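Local coordinates for Plm1 (Streptomyces sp. HK803, PDB 4HXY), which probably reduces a beta-keto polyketide intermediate to the hydroxyl with NADPH, as the ketoreductase of the first module of phoslactomycin biosynthesis, at residues L217-Q222 with V246-T251. Sequence-based numbering, arbitrary orientation.
Sequences LLLSRQ and VAVDVT. With NDP (NADPH dihydro-nicotinamide-adenine-dinucleotide phosphate), chain C.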
ATOM      1  N   LEU A 217     -11.747 -20.474   9.168  1.00  9.75           N
ATOM      2  CA  LEU A 217     -11.383 -21.008   7.857  1.00 10.60           C
ATOM      3  C   LEU A 217     -10.056 -20.393   7.413  1.00 10.07           C
ATOM      4  O   LEU A 217      -9.925 -19.162   7.325  1.00  9.76           O
ATOM      5  CB  LEU A 217     -12.461 -20.703   6.835  1.00 11.84           C
ATOM      6  CG  LEU A 217     -13.850 -21.346   6.999  1.00 15.11           C
ATOM      7  CD1 LEU A 217     -14.564 -21.273   5.674  1.00 19.22           C
ATOM      8  CD2 LEU A 217     -13.751 -22.793   7.439  1.00 18.97           C
ATOM      9  N   LEU A 218      -9.086 -21.265   7.142  1.00  9.02           N
ATOM     10  CA  LEU A 218      -7.754 -20.854   6.710  1.00  9.60           C
ATOM     11  C   LEU A 218      -7.691 -21.105   5.214  1.00  9.41           C
ATOM     12  O   LEU A 218      -7.835 -22.248   4.755  1.00 11.17           O
ATOM     13  CB  LEU A 218      -6.676 -21.649   7.415  1.00  9.43           C
ATOM     14  CG  LEU A 218      -6.691 -21.699   8.935  1.00 10.27           C
ATOM     15  CD1 LEU A 218      -5.502 -22.520   9.379  1.00 11.63           C
ATOM     16  CD2 LEU A 218      -6.674 -20.302   9.591  1.00  9.89           C
ATOM     17  N   LEU A 219      -7.536 -20.041   4.443  1.00  8.39           N
ATOM     18  CA  LEU A 219      -7.578 -20.143   2.974  1.00  8.61           C
ATOM     19  C   LEU A 219      -6.206 -19.863   2.370  1.00  9.12           C
ATOM     20  O   LEU A 219      -5.564 -18.861   2.690  1.00  8.72           O
ATOM     21  CB  LEU A 219      -8.600 -19.146   2.421  1.00  8.50           C
ATOM     22  CG  LEU A 219      -8.858 -19.136   0.912  1.00  9.69           C
ATOM     23  CD1 LEU A 219     -10.278 -18.674   0.604  1.00 12.00           C
ATOM     24  CD2 LEU A 219      -7.848 -18.218   0.223  1.00 12.29           C
ATOM     25  N   SER A 220      -5.772 -20.750   1.478  1.00  8.31           N
ATOM     26  CA  SER A 220      -4.486 -20.592   0.778  1.00  8.75           C
ATOM     27  C   SER A 220      -4.547 -21.522  -0.413  1.00  9.31           C
ATOM     28  O   SER A 220      -5.447 -22.350  -0.490  1.00  7.59           O
ATOM     29  CB  SER A 220      -3.317 -20.899   1.678  1.00  8.81           C
ATOM     30  OG  SER A 220      -3.251 -22.282   2.029  1.00  9.65           O
ATOM     31  N   ARG A 221      -3.637 -21.380  -1.372  1.00  9.51           N
ATOM     32  CA  ARG A 221      -3.668 -22.294  -2.516  1.00 10.52           C
ATOM     33  C   ARG A 221      -3.361 -23.729  -2.092  1.00 10.43           C
ATOM     34  O   ARG A 221      -3.895 -24.673  -2.674  1.00 10.62           O
ATOM     35  CB  ARG A 221      -2.706 -21.849  -3.595  1.00 10.76           C
ATOM     36  CG  ARG A 221      -3.122 -20.554  -4.257  1.00 10.78           C
ATOM     37  CD  ARG A 221      -1.987 -19.869  -4.986  1.00 11.53           C
ATOM     38  NE  ARG A 221      -0.839 -19.603  -4.142  1.00 12.41           N
ATOM     39  CZ  ARG A 221       0.276 -19.022  -4.584  1.00 14.02           C
ATOM     40  NH1 ARG A 221       0.364 -18.634  -5.853  1.00 18.59           N
ATOM     41  NH2 ARG A 221       1.303 -18.845  -3.777  1.00 14.13           N
ATOM     42  N   GLN A 222      -2.520 -23.891  -1.090  1.00 11.08           N
ATOM     43  CA  GLN A 222      -2.145 -25.225  -0.619  1.00 11.83           C
ATOM     44  C   GLN A 222      -3.186 -25.823   0.305  1.00 12.79           C
ATOM     45  O   GLN A 222      -3.350 -27.045   0.339  1.00 12.57           O
ATOM     46  CB  GLN A 222      -0.803 -25.208   0.069  1.00 12.46           C
ATOM     47  CG  GLN A 222       0.359 -25.057  -0.896  1.00 13.61           C
ATOM     48  CD  GLN A 222       1.649 -24.844  -0.184  1.00 18.82           C
ATOM     49  OE1 GLN A 222       2.417 -25.785   0.047  1.00 21.49           O
ATOM     50  NE2 GLN A 222       1.886 -23.596   0.236  1.00 20.81           N
ATOM     51  N   VAL A 246      -8.851 -24.550   3.631  1.00 10.32           N
ATOM     52  CA  VAL A 246      -9.440 -24.743   2.313  1.00 10.65           C
ATOM     53  C   VAL A 246      -8.399 -24.343   1.255  1.00 10.69           C
ATOM     54  O   VAL A 246      -7.697 -23.350   1.417  1.00  9.97           O
ATOM     55  CB  VAL A 246     -10.787 -24.007   2.114  1.00 11.34           C
ATOM     56  CG1 VAL A 246     -11.857 -24.507   3.141  1.00 12.72           C
ATOM     57  CG2 VAL A 246     -10.644 -22.482   2.201  1.00 13.18           C
ATOM     58  N   ALA A 247      -8.302 -25.153   0.198  1.00 10.46           N
ATOM     59  CA  ALA A 247      -7.353 -24.932  -0.878  1.00 11.00           C
ATOM     60  C   ALA A 247      -8.055 -24.142  -1.980  1.00 10.28           C
ATOM     61  O   ALA A 247      -8.785 -24.684  -2.824  1.00  9.85           O
ATOM     62  CB  ALA A 247      -6.784 -26.282  -1.386  1.00 11.15           C
ATOM     63  N   VAL A 248      -7.869 -22.814  -1.947  1.00 10.25           N
ATOM     64  CA  VAL A 248      -8.570 -21.886  -2.825  1.00 10.63           C
ATOM     65  C   VAL A 248      -7.632 -20.736  -3.191  1.00 10.50           C
ATOM     66  O   VAL A 248      -6.924 -20.226  -2.350  1.00 10.58           O
ATOM     67  CB  VAL A 248      -9.880 -21.311  -2.179  1.00 10.10           C
ATOM     68  CG1 VAL A 248     -10.532 -20.247  -3.045  1.00 12.30           C
ATOM     69  CG2 VAL A 248     -10.909 -22.419  -1.917  1.00 12.92           C
ATOM     70  N   ASP A 249      -7.587 -20.415  -4.476  1.00  9.87           N
ATOM     71  CA  ASP A 249      -6.925 -19.198  -4.957  1.00  9.62           C
ATOM     72  C   ASP A 249      -7.842 -17.991  -4.686  1.00  9.03           C
ATOM     73  O   ASP A 249      -8.948 -17.907  -5.202  1.00  8.57           O
ATOM     74  CB  ASP A 249      -6.674 -19.376  -6.455  1.00  9.98           C
ATOM     75  CG  ASP A 249      -5.881 -18.242  -7.084  1.00 12.09           C
ATOM     76  OD1 ASP A 249      -5.753 -17.175  -6.480  1.00  9.23           O
ATOM     77  OD2 ASP A 249      -5.393 -18.457  -8.216  1.00 16.04           O
ATOM     78  N   VAL A 250      -7.342 -17.040  -3.900  1.00  9.37           N
ATOM     79  CA  VAL A 250      -8.119 -15.878  -3.459  1.00  9.22           C
ATOM     80  C   VAL A 250      -8.522 -14.961  -4.621  1.00  9.92           C
ATOM     81  O   VAL A 250      -9.404 -14.118  -4.463  1.00 10.54           O
ATOM     82  CB  VAL A 250      -7.364 -15.090  -2.344  1.00  9.26           C
ATOM     83  CG1 VAL A 250      -6.160 -14.327  -2.928  1.00  6.51           C
ATOM     84  CG2 VAL A 250      -8.324 -14.168  -1.578  1.00  7.92           C
ATOM     85  N   THR A 251      -7.888 -15.130  -5.781  1.00 10.25           N
ATOM     86  CA  THR A 251      -8.221 -14.369  -6.980  1.00 11.26           C
ATOM     87  C   THR A 251      -9.240 -15.084  -7.883  1.00 12.30           C
ATOM     88  O   THR A 251      -9.692 -14.503  -8.874  1.00 13.69           O
ATOM     89  CB  THR A 251      -6.967 -14.037  -7.844  1.00 11.02           C
ATOM     90  OG1 THR A 251      -6.461 -15.217  -8.489  1.00 10.95           O
ATOM     91  CG2 THR A 251      -5.847 -13.401  -6.996  1.00 11.17           C
TER
HETATM   92  PA  NDP C 501       3.658 -16.133   4.113  1.00 12.23           P
HETATM   93  O1A NDP C 501       4.051 -17.051   5.221  1.00 13.80           O
HETATM   94  O2A NDP C 501       4.292 -16.325   2.768  1.00 11.30           O
HETATM   95  O5B NDP C 501       2.072 -16.184   3.931  1.00 11.19           O
HETATM   96  C5B NDP C 501       1.480 -15.766   2.719  1.00 12.82           C
HETATM   97  C4B NDP C 501       0.274 -16.623   2.467  1.00 11.40           C
HETATM   98  O4B NDP C 501      -0.386 -16.207   1.289  1.00  8.96           O
HETATM   99  C3B NDP C 501       0.615 -18.078   2.248  1.00 13.42           C
HETATM  100  O3B NDP C 501      -0.254 -18.859   3.091  1.00 15.33           O
HETATM  101  C2B NDP C 501       0.321 -18.341   0.788  1.00 10.16           C
HETATM  102  O2B NDP C 501      -0.048 -19.704   0.729  1.00 11.30           O
HETATM  103  C1B NDP C 501      -0.807 -17.340   0.560  1.00  9.11           C
HETATM  104  N9A NDP C 501      -1.101 -16.995  -0.825  1.00  7.70           N
HETATM  105  C8A NDP C 501      -0.256 -16.448  -1.767  1.00  7.49           C
HETATM  106  N7A NDP C 501      -0.931 -16.309  -2.929  1.00  7.76           N
HETATM  107  C5A NDP C 501      -2.219 -16.741  -2.733  1.00  7.73           C
HETATM  108  C6A NDP C 501      -3.338 -16.819  -3.545  1.00  6.52           C
HETATM  109  N6A NDP C 501      -3.368 -16.440  -4.818  1.00  6.73           N
HETATM  110  N1A NDP C 501      -4.500 -17.340  -3.004  1.00  7.17           N
HETATM  111  C2A NDP C 501      -4.556 -17.736  -1.673  1.00  5.95           C
HETATM  112  N3A NDP C 501      -3.454 -17.669  -0.860  1.00  7.42           N
HETATM  113  C4A NDP C 501      -2.312 -17.166  -1.401  1.00  8.44           C
HETATM  114  O3  NDP C 501       3.921 -14.596   4.516  1.00 11.17           O
HETATM  115  PN  NDP C 501       3.640 -13.881   5.902  1.00 12.40           P
HETATM  116  O1N NDP C 501       4.929 -13.300   6.342  1.00 15.38           O
HETATM  117  O2N NDP C 501       2.864 -14.696   6.857  1.00 14.07           O
HETATM  118  O5D NDP C 501       2.816 -12.581   5.468  1.00 15.12           O
HETATM  119  C5D NDP C 501       1.426 -12.616   5.278  1.00 14.82           C
HETATM  120  C4D NDP C 501       0.959 -11.215   4.919  1.00 12.35           C
HETATM  121  O4D NDP C 501       1.491 -10.264   5.826  1.00 11.63           O
HETATM  122  C3D NDP C 501       1.424 -10.795   3.545  1.00 12.04           C
HETATM  123  O3D NDP C 501       0.354 -10.235   2.847  1.00 14.77           O
HETATM  124  C2D NDP C 501       2.481  -9.739   3.795  1.00 12.84           C
HETATM  125  O2D NDP C 501       2.577  -8.789   2.755  1.00 14.33           O
HETATM  126  C1D NDP C 501       2.048  -9.169   5.130  1.00 12.33           C
HETATM  127  N1N NDP C 501       3.184  -8.642   5.898  1.00 11.07           N
HETATM  128  C2N NDP C 501       4.101  -9.485   6.459  1.00  9.58           C
HETATM  129  C3N NDP C 501       5.272  -9.017   7.055  1.00 10.59           C
HETATM  130  C7N NDP C 501       6.224  -9.927   7.729  1.00 11.03           C
HETATM  131  O7N NDP C 501       7.217  -9.316   8.462  1.00 11.88           O
HETATM  132  N7N NDP C 501       6.212 -11.248   7.638  1.00 12.14           N
HETATM  133  C4N NDP C 501       5.361  -7.547   7.369  1.00  9.76           C
HETATM  134  C5N NDP C 501       4.302  -6.716   6.723  1.00  9.96           C
HETATM  135  C6N NDP C 501       3.255  -7.288   6.040  1.00 10.14           C
HETATM  136  P2B NDP C 501      -0.129 -20.534  -0.636  1.00 13.15           P
HETATM  137  O1X NDP C 501      -0.382 -21.957  -0.192  1.00 13.44           O
HETATM  138  O2X NDP C 501       1.181 -20.412  -1.427  1.00 13.76           O
HETATM  139  O3X NDP C 501      -1.208 -20.009  -1.489  1.00 10.20           O
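Leu219 lies across Val248, its CD1 3.9 Å from Val248 CB, because CG stands anti to the backbone N (chi1 -177°) and the branched end is carried toward Val248. Its other methyl, CD2, meets Val250 CB and lies 3.8 Å from C2A of the NADPH adenine; a branched apolar residue suits this buried place, touching protein and cofactor at once, and Met256 of helix 253-265 also packs here. Alongside, the parallel strands pair through Val246 N to Leu218 O (2.8 Å) and Ser220 N to Val246 O. They belong to one beta-alpha-beta unit of the Rossmann fold, with helix 229-237 between them, and the loops after their C-terminal ends hold the adenine and 2'-phosphate. Arg221, bent at chi3 (-56°), lays one guanidinium face over N7A while its edge turns to the phosphate, so one cation serves both; NE reaches O3X at 2.7 Å and NH2 reaches O2X. Gln222 NE2 gives O1X a neutral donor at 2.8 Å. Asp249 OD1 accepts from adenine N6A at 3.0 Å; Thr251 N makes an Asx turn with it, and OG1 adds a bond from the same carboxylate face. With an alanine in place of Asp249, N6A and both Thr251 donors would probably lose their common acceptor, leaving the turn less firmly fixed. The backbone N-H of Val250, a donor suited to the acceptor N1A, meets it nearly straight (N-H...N 178°).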